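Local atomic coordinates of putative polyketide synthase (Brevibacillus brevis, PDB entry 6HP2), a protein that probably methylates a hydroxyl group of a carrier-bound polyketide, as the S-adenosylmethionine-dependent O-methyltransferase domain of a multienzyme thought to help make bacillaene. Residues Glu82-Lys90 / Ile284-Lys292; Val172-His180 / Glu215-Trp224. All blocks are in the same frame, centred on the assembly; numbering follows the deposited sequence.

Contact 1 of 2, residues Glu82-Lys90 / Ile284-Lys292; sequences EMRQVLFCK and ISYCLFKLK. With SAH (S-adenosyl-L-homocysteine), chain B.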
loop_
_atom_site.group_PDB
_atom_site.type_symbol
_atom_site.label_atom_id
_atom_site.label_comp_id
_atom_site.label_asym_id
_atom_site.label_seq_id
_atom_site.Cartn_x
_atom_site.Cartn_y
_atom_site.Cartn_z
ATOM N N GLU A 82 -2.704 2.684 -11.597
ATOM C CA GLU A 82 -3.455 1.492 -11.990
ATOM C C GLU A 82 -3.584 0.536 -10.809
ATOM O O GLU A 82 -4.657 -0.005 -10.538
ATOM C CB GLU A 82 -2.741 0.809 -13.148
ATOM C CG GLU A 82 -3.389 -0.564 -13.549
ATOM C CD GLU A 82 -2.438 -1.382 -14.416
ATOM O OE1 GLU A 82 -2.471 -1.144 -15.634
ATOM O OE2 GLU A 82 -1.641 -2.220 -13.869
ATOM N N MET A 83 -2.479 0.293 -10.113
ATOM C CA MET A 83 -2.505 -0.623 -8.974
ATOM C C MET A 83 -3.466 -0.162 -7.893
ATOM O O MET A 83 -4.209 -0.958 -7.316
ATOM C CB MET A 83 -1.119 -0.766 -8.381
ATOM C CG MET A 83 -1.077 -1.724 -7.193
ATOM S SD MET A 83 0.644 -2.118 -6.674
ATOM C CE MET A 83 1.287 -0.560 -6.139
ATOM N N ARG A 84 -3.432 1.112 -7.560
ATOM C CA ARG A 84 -4.394 1.657 -6.596
ATOM C C ARG A 84 -5.826 1.532 -7.093
ATOM O O ARG A 84 -6.736 1.287 -6.298
ATOM C CB ARG A 84 -4.027 3.113 -6.311
ATOM C CG ARG A 84 -2.823 3.231 -5.404
ATOM C CD ARG A 84 -2.358 4.705 -5.321
ATOM N NE ARG A 84 -1.489 4.914 -4.162
ATOM C CZ ARG A 84 -0.210 4.536 -4.112
ATOM N NH1 ARG A 84 0.359 3.877 -5.145
ATOM N NH2 ARG A 84 0.474 4.793 -3.023
ATOM N N GLN A 85 -6.051 1.674 -8.405
ATOM C CA GLN A 85 -7.400 1.493 -8.917
ATOM C C GLN A 85 -7.888 0.077 -8.655
ATOM O O GLN A 85 -9.060 -0.137 -8.306
ATOM C CB GLN A 85 -7.494 1.780 -10.425
ATOM C CG GLN A 85 -7.267 3.275 -10.783
ATOM C CD GLN A 85 -7.228 3.498 -12.259
ATOM O OE1 GLN A 85 -6.862 2.596 -13.006
ATOM N NE2 GLN A 85 -7.603 4.695 -12.707
ATOM N N VAL A 86 -7.017 -0.909 -8.844
ATOM C CA VAL A 86 -7.408 -2.293 -8.551
ATOM C C VAL A 86 -7.686 -2.430 -7.066
ATOM O O VAL A 86 -8.614 -3.099 -6.663
ATOM C CB VAL A 86 -6.346 -3.299 -9.031
ATOM C CG1 VAL A 86 -6.737 -4.787 -8.649
ATOM C CG2 VAL A 86 -6.230 -3.222 -10.599
ATOM N N LEU A 87 -6.908 -1.771 -6.228
ATOM C CA LEU A 87 -7.133 -1.918 -4.790
ATOM C C LEU A 87 -8.492 -1.357 -4.390
ATOM O O LEU A 87 -9.189 -1.935 -3.540
ATOM C CB LEU A 87 -6.022 -1.173 -4.002
ATOM C CG LEU A 87 -6.098 -1.204 -2.468
ATOM C CD1 LEU A 87 -5.800 -2.601 -1.976
ATOM C CD2 LEU A 87 -5.074 -0.183 -1.905
ATOM N N PHE A 88 -8.848 -0.191 -4.951
ATOM C CA PHE A 88 -10.028 0.548 -4.546
ATOM C C PHE A 88 -11.312 0.184 -5.323
ATOM O O PHE A 88 -12.383 0.744 -5.030
ATOM C CB PHE A 88 -9.771 2.049 -4.658
ATOM C CG PHE A 88 -8.886 2.633 -3.521
ATOM C CD1 PHE A 88 -9.421 2.933 -2.290
ATOM C CD2 PHE A 88 -7.552 2.932 -3.747
ATOM C CE1 PHE A 88 -8.680 3.453 -1.292
ATOM C CE2 PHE A 88 -6.765 3.458 -2.752
ATOM C CZ PHE A 88 -7.325 3.722 -1.506
ATOM N N CYS A 89 -11.250 -0.697 -6.306
ATOM C CA CYS A 89 -12.327 -0.738 -7.307
ATOM C C CYS A 89 -13.591 -1.480 -6.870
ATOM O O CYS A 89 -14.554 -1.552 -7.673
ATOM C CB CYS A 89 -11.833 -1.357 -8.612
ATOM S SG CYS A 89 -11.603 -3.151 -8.565
ATOM N N LYS A 90 -13.637 -2.004 -5.631
ATOM C CA LYS A 90 -14.857 -2.597 -5.081
ATOM C C LYS A 90 -15.537 -1.678 -4.066
ATOM O O LYS A 90 -16.534 -2.045 -3.505
ATOM C CB LYS A 90 -14.588 -3.957 -4.392
ATOM C CG LYS A 90 -13.993 -4.993 -5.321
ATOM C CD LYS A 90 -14.931 -5.423 -6.398
ATOM C CE LYS A 90 -14.278 -6.506 -7.321
ATOM N NZ LYS A 90 -13.917 -7.748 -6.596
ATOM N N ILE A 284 9.065 -13.695 -0.677
ATOM C CA ILE A 284 7.952 -12.852 -0.276
ATOM C C ILE A 284 7.007 -12.671 -1.437
ATOM O O ILE A 284 7.359 -12.884 -2.599
ATOM C CB ILE A 284 8.404 -11.477 0.233
ATOM C CG1 ILE A 284 9.183 -10.752 -0.870
ATOM C CG2 ILE A 284 9.258 -11.673 1.480
ATOM C CD1 ILE A 284 9.830 -9.386 -0.395
ATOM N N SER A 285 5.773 -12.343 -1.084
ATOM C CA SER A 285 4.730 -12.003 -2.031
ATOM C C SER A 285 4.238 -10.596 -1.730
ATOM O O SER A 285 3.940 -10.259 -0.570
ATOM C CB SER A 285 3.546 -12.990 -1.966
ATOM O OG SER A 285 3.955 -14.273 -2.346
ATOM N N TYR A 286 4.068 -9.780 -2.780
ATOM C CA TYR A 286 3.574 -8.422 -2.681
ATOM C C TYR A 286 2.107 -8.537 -3.024
ATOM O O TYR A 286 1.772 -8.882 -4.156
ATOM C CB TYR A 286 4.256 -7.604 -3.751
ATOM C CG TYR A 286 3.896 -6.150 -3.806
ATOM C CD1 TYR A 286 2.760 -5.700 -4.454
ATOM C CD2 TYR A 286 4.746 -5.222 -3.286
ATOM C CE1 TYR A 286 2.485 -4.350 -4.534
ATOM C CE2 TYR A 286 4.473 -3.895 -3.323
ATOM C CZ TYR A 286 3.383 -3.452 -3.996
ATOM O OH TYR A 286 3.135 -2.101 -4.007
ATOM N N CYS A 287 1.215 -8.257 -2.083
ATOM C CA CYS A 287 -0.196 -8.446 -2.369
ATOM C C CYS A 287 -1.150 -7.315 -1.994
ATOM O O CYS A 287 -0.847 -6.491 -1.133
ATOM C CB CYS A 287 -0.688 -9.699 -1.649
ATOM S SG CYS A 287 0.171 -11.251 -1.985
ATOM N N LEU A 288 -2.310 -7.290 -2.653
ATOM C CA LEU A 288 -3.338 -6.313 -2.350
ATOM C C LEU A 288 -4.362 -7.034 -1.448
ATOM O O LEU A 288 -4.909 -8.063 -1.840
ATOM C CB LEU A 288 -4.043 -5.803 -3.607
ATOM C CG LEU A 288 -3.209 -5.548 -4.862
ATOM C CD1 LEU A 288 -4.116 -5.099 -5.998
ATOM C CD2 LEU A 288 -2.136 -4.508 -4.591
ATOM N N PHE A 289 -4.609 -6.507 -0.253
ATOM C CA PHE A 289 -5.550 -7.093 0.699
ATOM C C PHE A 289 -6.830 -6.259 0.780
ATOM O O PHE A 289 -6.751 -5.048 1.001
ATOM C CB PHE A 289 -5.020 -7.142 2.141
ATOM C CG PHE A 289 -3.755 -7.920 2.343
ATOM C CD1 PHE A 289 -2.579 -7.519 1.768
ATOM C CD2 PHE A 289 -3.734 -8.956 3.225
ATOM C CE1 PHE A 289 -1.402 -8.202 2.037
ATOM C CE2 PHE A 289 -2.561 -9.680 3.470
ATOM C CZ PHE A 289 -1.406 -9.297 2.868
ATOM N N LYS A 290 -7.985 -6.920 0.710
ATOM C CA LYS A 290 -9.282 -6.286 1.007
ATOM C C LYS A 290 -9.911 -7.045 2.174
ATOM O O LYS A 290 -10.287 -8.237 2.057
ATOM C CB LYS A 290 -10.185 -6.273 -0.210
ATOM C CG LYS A 290 -9.423 -5.896 -1.454
ATOM C CD LYS A 290 -10.400 -5.547 -2.619
ATOM C CE LYS A 290 -9.591 -5.098 -3.811
ATOM N NZ LYS A 290 -10.443 -4.645 -4.932
ATOM N N LEU A 291 -10.018 -6.353 3.306
ATOM C CA LEU A 291 -10.458 -6.982 4.550
ATOM C C LEU A 291 -11.791 -6.382 5.006
ATOM O O LEU A 291 -12.046 -5.176 4.833
ATOM C CB LEU A 291 -9.425 -6.784 5.685
ATOM C CG LEU A 291 -7.949 -6.976 5.310
ATOM C CD1 LEU A 291 -7.036 -6.561 6.457
ATOM C CD2 LEU A 291 -7.689 -8.428 4.959
ATOM N N LYS A 292 -12.549 -7.207 5.715
ATOM C CA LYS A 292 -13.814 -6.854 6.327
ATOM C C LYS A 292 -13.743 -7.286 7.773
ATOM O O LYS A 292 -12.971 -8.187 8.135
ATOM C CB LYS A 292 -14.999 -7.538 5.596
ATOM C CG LYS A 292 -15.140 -7.155 4.149
ATOM C CD LYS A 292 -15.618 -5.717 3.968
ATOM C CE LYS A 292 -15.671 -5.326 2.494
ATOM N NZ LYS A 292 -16.589 -4.163 2.254
HETATM N N SAH B . 1.190 5.010 1.562
HETATM C CA SAH B . 2.100 6.004 1.001
HETATM C CB SAH B . 3.485 5.935 1.633
HETATM C CG SAH B . 4.097 4.549 1.736
HETATM S SD SAH B . 5.818 4.640 2.311
HETATM C C SAH B . 2.162 5.782 -0.490
HETATM O O SAH B . 2.846 6.518 -1.201
HETATM O OXT SAH B . 1.510 4.871 -0.988
HETATM C "C5'" SAH B . 5.533 4.089 4.009
HETATM C "C4'" SAH B . 4.781 5.127 4.838
HETATM O "O4'" SAH B . 4.468 4.544 6.123
HETATM C "C3'" SAH B . 5.687 6.353 5.188
HETATM O "O3'" SAH B . 4.833 7.496 5.023
HETATM C "C2'" SAH B . 6.089 6.181 6.652
HETATM O "O2'" SAH B . 6.304 7.368 7.355
HETATM C "C1'" SAH B . 4.856 5.413 7.178
HETATM N N9 SAH B . 5.047 4.660 8.415
HETATM C C8 SAH B . 5.952 3.671 8.676
HETATM N N7 SAH B . 5.783 3.322 9.955
HETATM C C5 SAH B . 4.753 4.028 10.479
HETATM C C6 SAH B . 4.154 4.078 11.732
HETATM N N6 SAH B . 4.491 3.293 12.755
HETATM N N1 SAH B . 3.097 4.919 11.926
HETATM C C2 SAH B . 2.686 5.789 10.933
HETATM N N3 SAH B . 3.308 5.753 9.711
HETATM C C4 SAH B . 4.341 4.926 9.512
HETATM O O HOH W 1 -11.694 -2.428 -3.406
HETATM O O HOH W 2 -10.881 -6.634 -6.952
#
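Met83 and Tyr286 approach from opposite directions and form a Met-aromatic contact, with Met83 SD at the ring edge, 4.9 Å from the Tyr286 ring centroid and 78° off its normal. The Met83 chain runs extended as far as SD and then bends (chi3 64°), which swings CE onto the phenol oxygen, 3.2 Å from Tyr286 OH. That hydroxyl is hydrogen-bonded to Glu171. Leu288 divides its two methyls between neighbouring helix side chains: CD1 lies 3.7 Å from Val86 CG1, while CD2 meets Met83 CG at 4.0 Å. Leu87 CD1 fills the adjacent place, against Leu288 CB and the carbonyl oxygen of Phe289.

The polar half of the contact belongs to Lys290. Its chain, extended beyond CG, carries NZ to the last turn of the helix, where it donates to Val86 O (3.0 Å) nearly in line with the carbonyl (163°). A water joins the same NZ to Leu87 O and Lys90 N, and the concentration of carbonyls at this helix end probably stabilises the ammonium charge. Lys90 NZ is 4.9 Å from Lys290 NZ, but it is salt-bridged to Glu237.

Arg84, on the helix side turned from the strand, belongs to the S-adenosyl-L-homocysteine site. The whole is helix-on-sheet packing within a Rossmann-like methyltransferase fold, with strand 284-293 in the antiparallel part of its mixed sheet.

Contact 2 of 2, residues Val172-His180 / Glu215-Trp224; sequences VSFHIRNKH and EVSIPTVQEW. With SAH (S-adenosyl-L-homocysteine), chain B.
The Phe174 ring lies side by side with Val216, both pointing the same way, and Phe174 CD1 is 4.1 Å from Val216 CG1. One face of the Phe174 ring takes His175 CD2 near its rim, and Tyr201 meets Phe174 edge-to-face. His175 in turn has Phe174 CE1 over one face, while a water in the plane of the imidazole links His175 ND1 to Glu215 O. On the indole of Trp224, Pro219 CG sits 3.8 Å above one face, towards the rim; Trp224 NE1 is bonded to Tyr201 O, and Ser173 OG approaches CH2.

Backbone pairing is sparse: Ser217 N donates to Phe174 O (2.9 Å, 162°), and Phe174 CA makes a C-H...O contact back to Ser217 O. Lys179 knits the two segments together. Bent at chi2 (-74°), its chain brings NZ within bonding distance of four oxygens that must share its three hydrogens: Ser217 O (2.8 Å) and Ser217 OG (3.0 Å) across the contact, Ser173 O and Ile176 O within its own segment. NZ stands 38° out of the carbonyl planes of both Ser217 and Ser173, on neither lone pair. Ser173 O is gripped from opposite faces of its plane, by Lys179 NZ and Ile176 N.

Beyond Pro219, Thr220 and Glu223 form a capping box that starts helix 221-230. Towards the ligand, His175 CB lies 3.7 Å from C8 of the S-adenosyl-L-homocysteine adenine, and Ile176 CD1 3.5 Å from its N6. The loop after strand 164-170 thus lines the adenosine pocket, as in other Rossmann-like methyltransferases, and strand 216-218 of a two-stranded antiparallel sheet packs against it.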
loop_
_atom_site.group_PDB
_atom_site.type_symbol
_atom_site.label_atom_id
_atom_site.label_comp_id
_atom_site.label_asym_id
_atom_site.label_seq_id
_atom_site.Cartn_x
_atom_site.Cartn_y
_atom_site.Cartn_z
ATOM N N VAL A 172 2.753 -0.105 4.159
ATOM C CA VAL A 172 3.059 0.470 5.457
ATOM C C VAL A 172 3.263 -0.454 6.656
ATOM O O VAL A 172 4.076 -0.138 7.522
ATOM C CB VAL A 172 1.938 1.447 5.871
ATOM C CG1 VAL A 172 2.123 1.894 7.312
ATOM C CG2 VAL A 172 1.892 2.641 4.932
ATOM N N SER A 173 2.579 -1.593 6.728
ATOM C CA SER A 173 2.705 -2.372 7.957
ATOM C C SER A 173 4.024 -3.127 8.069
ATOM O O SER A 173 4.433 -3.426 9.209
ATOM C CB SER A 173 1.526 -3.355 8.142
ATOM O OG SER A 173 1.775 -4.506 7.484
ATOM N N PHE A 174 4.706 -3.419 6.954
ATOM C CA PHE A 174 5.988 -4.105 7.065
ATOM C C PHE A 174 7.067 -3.203 7.638
ATOM O O PHE A 174 8.130 -3.707 8.024
ATOM C CB PHE A 174 6.461 -4.727 5.730
ATOM C CG PHE A 174 6.761 -3.773 4.638
ATOM C CD1 PHE A 174 7.994 -3.198 4.542
ATOM C CD2 PHE A 174 5.824 -3.482 3.670
ATOM C CE1 PHE A 174 8.309 -2.320 3.507
ATOM C CE2 PHE A 174 6.153 -2.615 2.620
ATOM C CZ PHE A 174 7.385 -2.029 2.568
ATOM N N HIS A 175 6.812 -1.893 7.731
ATOM C CA HIS A 175 7.735 -0.982 8.433
ATOM C C HIS A 175 7.473 -0.966 9.952
ATOM O O HIS A 175 8.154 -0.264 10.700
ATOM C CB HIS A 175 7.600 0.471 7.925
ATOM C CG HIS A 175 7.881 0.647 6.474
ATOM N ND1 HIS A 175 9.154 0.662 5.961
ATOM C CD2 HIS A 175 7.050 0.816 5.421
ATOM C CE1 HIS A 175 9.098 0.808 4.646
ATOM N NE2 HIS A 175 7.828 0.926 4.296
ATOM N N ILE A 176 6.459 -1.669 10.414
ATOM C CA ILE A 176 5.953 -1.532 11.771
ATOM C C ILE A 176 6.205 -2.826 12.522
ATOM O O ILE A 176 5.626 -3.883 12.204
ATOM C CB ILE A 176 4.455 -1.159 11.774
ATOM C CG1 ILE A 176 4.292 0.232 11.139
ATOM C CG2 ILE A 176 3.898 -1.207 13.181
ATOM C CD1 ILE A 176 2.800 0.697 11.050
ATOM N N ARG A 177 7.009 -2.728 13.560
ATOM C CA ARG A 177 7.349 -3.927 14.333
ATOM C C ARG A 177 6.150 -4.482 15.132
ATOM O O ARG A 177 5.942 -5.705 15.209
ATOM C CB ARG A 177 8.517 -3.613 15.288
ATOM C CG ARG A 177 9.024 -4.781 16.114
ATOM C CD ARG A 177 10.370 -4.461 16.788
ATOM N NE ARG A 177 10.231 -3.523 17.900
ATOM C CZ ARG A 177 10.095 -3.879 19.178
ATOM N NH1 ARG A 177 10.079 -5.161 19.525
ATOM N NH2 ARG A 177 9.970 -2.947 20.115
ATOM N N ASN A 178 5.376 -3.618 15.766
ATOM C CA ASN A 178 4.364 -4.044 16.740
ATOM C C ASN A 178 3.036 -4.205 16.016
ATOM O O ASN A 178 2.179 -3.320 16.028
ATOM C CB ASN A 178 4.313 -3.054 17.897
ATOM C CG ASN A 178 5.659 -2.971 18.637
ATOM O OD1 ASN A 178 6.281 -1.926 18.684
ATOM N ND2 ASN A 178 6.131 -4.105 19.174
ATOM N N LYS A 179 2.856 -5.386 15.439
ATOM C CA LYS A 179 1.709 -5.654 14.577
ATOM C C LYS A 179 0.403 -5.661 15.359
ATOM O O LYS A 179 -0.649 -5.253 14.835
ATOM C CB LYS A 179 1.861 -7.009 13.895
ATOM C CG LYS A 179 3.233 -7.269 13.245
ATOM C CD LYS A 179 3.409 -6.519 11.996
ATOM C CE LYS A 179 4.780 -6.908 11.313
ATOM N NZ LYS A 179 5.173 -5.933 10.302
ATOM N N HIS A 180 0.435 -6.177 16.594
ATOM C CA HIS A 180 -0.809 -6.265 17.350
ATOM C C HIS A 180 -1.248 -4.897 17.819
ATOM O O HIS A 180 -2.456 -4.620 17.850
ATOM C CB HIS A 180 -0.685 -7.233 18.523
ATOM C CG HIS A 180 -0.680 -8.661 18.094
ATOM N ND1 HIS A 180 -1.825 -9.296 17.654
ATOM C CD2 HIS A 180 0.325 -9.566 17.991
ATOM C CE1 HIS A 180 -1.529 -10.544 17.329
ATOM N NE2 HIS A 180 -0.233 -10.727 17.512
ATOM N N GLU A 215 14.427 -1.956 9.813
ATOM C CA GLU A 215 13.133 -1.948 10.454
ATOM C C GLU A 215 12.067 -2.466 9.482
ATOM O O GLU A 215 11.089 -1.796 9.183
ATOM C CB GLU A 215 12.771 -0.551 10.972
ATOM C CG GLU A 215 13.313 -0.233 12.368
ATOM C CD GLU A 215 14.769 0.208 12.358
ATOM O OE1 GLU A 215 15.241 0.718 13.398
ATOM O OE2 GLU A 215 15.439 0.052 11.313
ATOM N N VAL A 216 12.295 -3.673 8.993
ATOM C CA VAL A 216 11.344 -4.387 8.148
ATOM C C VAL A 216 11.005 -5.700 8.822
ATOM O O VAL A 216 11.915 -6.464 9.184
ATOM C CB VAL A 216 11.942 -4.604 6.737
ATOM C CG1 VAL A 216 11.109 -5.539 5.921
ATOM C CG2 VAL A 216 11.986 -3.259 5.990
ATOM N N SER A 217 9.706 -6.017 8.876
ATOM C CA SER A 217 9.232 -7.259 9.447
ATOM C C SER A 217 8.047 -7.722 8.603
ATOM O O SER A 217 7.022 -7.011 8.489
ATOM C CB SER A 217 8.802 -7.069 10.929
ATOM O OG SER A 217 8.023 -5.918 11.092
ATOM N N ILE A 218 8.168 -8.944 8.056
ATOM C CA ILE A 218 7.143 -9.438 7.142
ATOM C C ILE A 218 6.574 -10.725 7.706
ATOM O O ILE A 218 7.298 -11.696 7.792
ATOM C CB ILE A 218 7.700 -9.641 5.731
ATOM C CG1 ILE A 218 8.206 -8.309 5.181
ATOM C CG2 ILE A 218 6.698 -10.290 4.816
ATOM C CD1 ILE A 218 9.017 -8.457 3.883
ATOM N N PRO A 219 5.297 -10.765 8.071
ATOM C CA PRO A 219 4.718 -11.985 8.649
ATOM C C PRO A 219 4.552 -13.063 7.609
ATOM O O PRO A 219 4.372 -12.782 6.426
ATOM C CB PRO A 219 3.331 -11.520 9.165
ATOM C CG PRO A 219 3.448 -9.991 9.238
ATOM C CD PRO A 219 4.342 -9.621 8.117
ATOM N N THR A 220 4.626 -14.316 8.075
ATOM C CA THR A 220 4.336 -15.447 7.232
ATOM C C THR A 220 2.849 -15.529 6.902
ATOM O O THR A 220 2.004 -14.861 7.496
ATOM C CB THR A 220 4.735 -16.742 7.949
ATOM O OG1 THR A 220 3.891 -16.891 9.102
ATOM C CG2 THR A 220 6.205 -16.708 8.401
ATOM N N VAL A 221 2.520 -16.466 6.010
ATOM C CA VAL A 221 1.111 -16.779 5.726
ATOM C C VAL A 221 0.358 -17.058 7.022
ATOM O O VAL A 221 -0.681 -16.476 7.296
ATOM C CB VAL A 221 1.025 -17.987 4.777
ATOM C CG1 VAL A 221 -0.409 -18.499 4.668
ATOM C CG2 VAL A 221 1.610 -17.610 3.405
ATOM N N GLN A 222 0.867 -17.990 7.827
ATOM C CA GLN A 222 0.168 -18.383 9.022
ATOM C C GLN A 222 0.037 -17.225 9.997
ATOM O O GLN A 222 -0.992 -17.090 10.669
ATOM C CB GLN A 222 0.888 -19.589 9.670
ATOM C CG GLN A 222 0.118 -20.154 10.844
ATOM C CD GLN A 222 -1.274 -20.719 10.448
ATOM O OE1 GLN A 222 -1.470 -21.245 9.346
ATOM N NE2 GLN A 222 -2.241 -20.589 11.356
ATOM N N GLU A 223 1.068 -16.391 10.108
ATOM C CA GLU A 223 0.996 -15.261 11.022
ATOM C C GLU A 223 -0.045 -14.241 10.550
ATOM O O GLU A 223 -0.720 -13.622 11.370
ATOM C CB GLU A 223 2.397 -14.603 11.192
ATOM C CG GLU A 223 3.370 -15.433 11.959
ATOM C CD GLU A 223 4.787 -14.834 11.994
ATOM O OE1 GLU A 223 5.180 -14.152 11.028
ATOM O OE2 GLU A 223 5.484 -15.050 12.994
ATOM N N TRP A 224 -0.190 -14.047 9.235
ATOM C CA TRP A 224 -1.197 -13.125 8.727
ATOM C C TRP A 224 -2.602 -13.627 9.000
ATOM O O TRP A 224 -3.482 -12.866 9.423
ATOM C CB TRP A 224 -1.003 -12.937 7.214
ATOM C CG TRP A 224 -0.118 -11.816 6.835
ATOM C CD1 TRP A 224 1.086 -11.888 6.227
ATOM C CD2 TRP A 224 -0.449 -10.422 6.893
ATOM N NE1 TRP A 224 1.554 -10.625 5.939
ATOM C CE2 TRP A 224 0.632 -9.707 6.349
ATOM C CE3 TRP A 224 -1.554 -9.716 7.383
ATOM C CZ2 TRP A 224 0.677 -8.305 6.295
ATOM C CZ3 TRP A 224 -1.514 -8.299 7.315
ATOM C CH2 TRP A 224 -0.414 -7.632 6.761
HETATM N N SAH B . 1.190 5.010 1.562
HETATM C CA SAH B . 2.100 6.004 1.001
HETATM C CB SAH B . 3.485 5.935 1.633
HETATM C CG SAH B . 4.097 4.549 1.736
HETATM S SD SAH B . 5.818 4.640 2.311
HETATM C C SAH B . 2.162 5.782 -0.490
HETATM O O SAH B . 2.846 6.518 -1.201
HETATM O OXT SAH B . 1.510 4.871 -0.988
HETATM C "C5'" SAH B . 5.533 4.089 4.009
HETATM C "C4'" SAH B . 4.781 5.127 4.838
HETATM O "O4'" SAH B . 4.468 4.544 6.123
HETATM C "C3'" SAH B . 5.687 6.353 5.188
HETATM O "O3'" SAH B . 4.833 7.496 5.023
HETATM C "C2'" SAH B . 6.089 6.181 6.652
HETATM O "O2'" SAH B . 6.304 7.368 7.355
HETATM C "C1'" SAH B . 4.856 5.413 7.178
HETATM N N9 SAH B . 5.047 4.660 8.415
HETATM C C8 SAH B . 5.952 3.671 8.676
HETATM N N7 SAH B . 5.783 3.322 9.955
HETATM C C5 SAH B . 4.753 4.028 10.479
HETATM C C6 SAH B . 4.154 4.078 11.732
HETATM N N6 SAH B . 4.491 3.293 12.755
HETATM N N1 SAH B . 3.097 4.919 11.926
HETATM C C2 SAH B . 2.686 5.789 10.933
HETATM N N3 SAH B . 3.308 5.753 9.711
HETATM C C4 SAH B . 4.341 4.926 9.512
HETATM O O HOH W 3 9.165 -3.668 11.124
HETATM O O HOH W 4 10.944 0.640 8.019
#

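In the fold
Contact 1 is buried close to the centre of the chain and joins a helix to the main sheet, whereas contact 2 is only partly buried and ties a ligand-binding loop to a separate two-stranded sheet. Their centres are about 17 Å apart, yet they touch directly: Phe289 packs on Trp224, and Ile284 CG2 meets Ile218 CD1 at 4.0 Å. Strand 194-203, which pairs with strand 284-293, also contributes Tyr201 to both. Each has a lysine donating to backbone carbonyl oxygen: a single one near a helix end in contact 1, several around a turn in contact 2. Both reach S-adenosyl-L-homocysteine, at its carboxylate end through Arg84 and at its adenosine through Val172, His175 and Ile176.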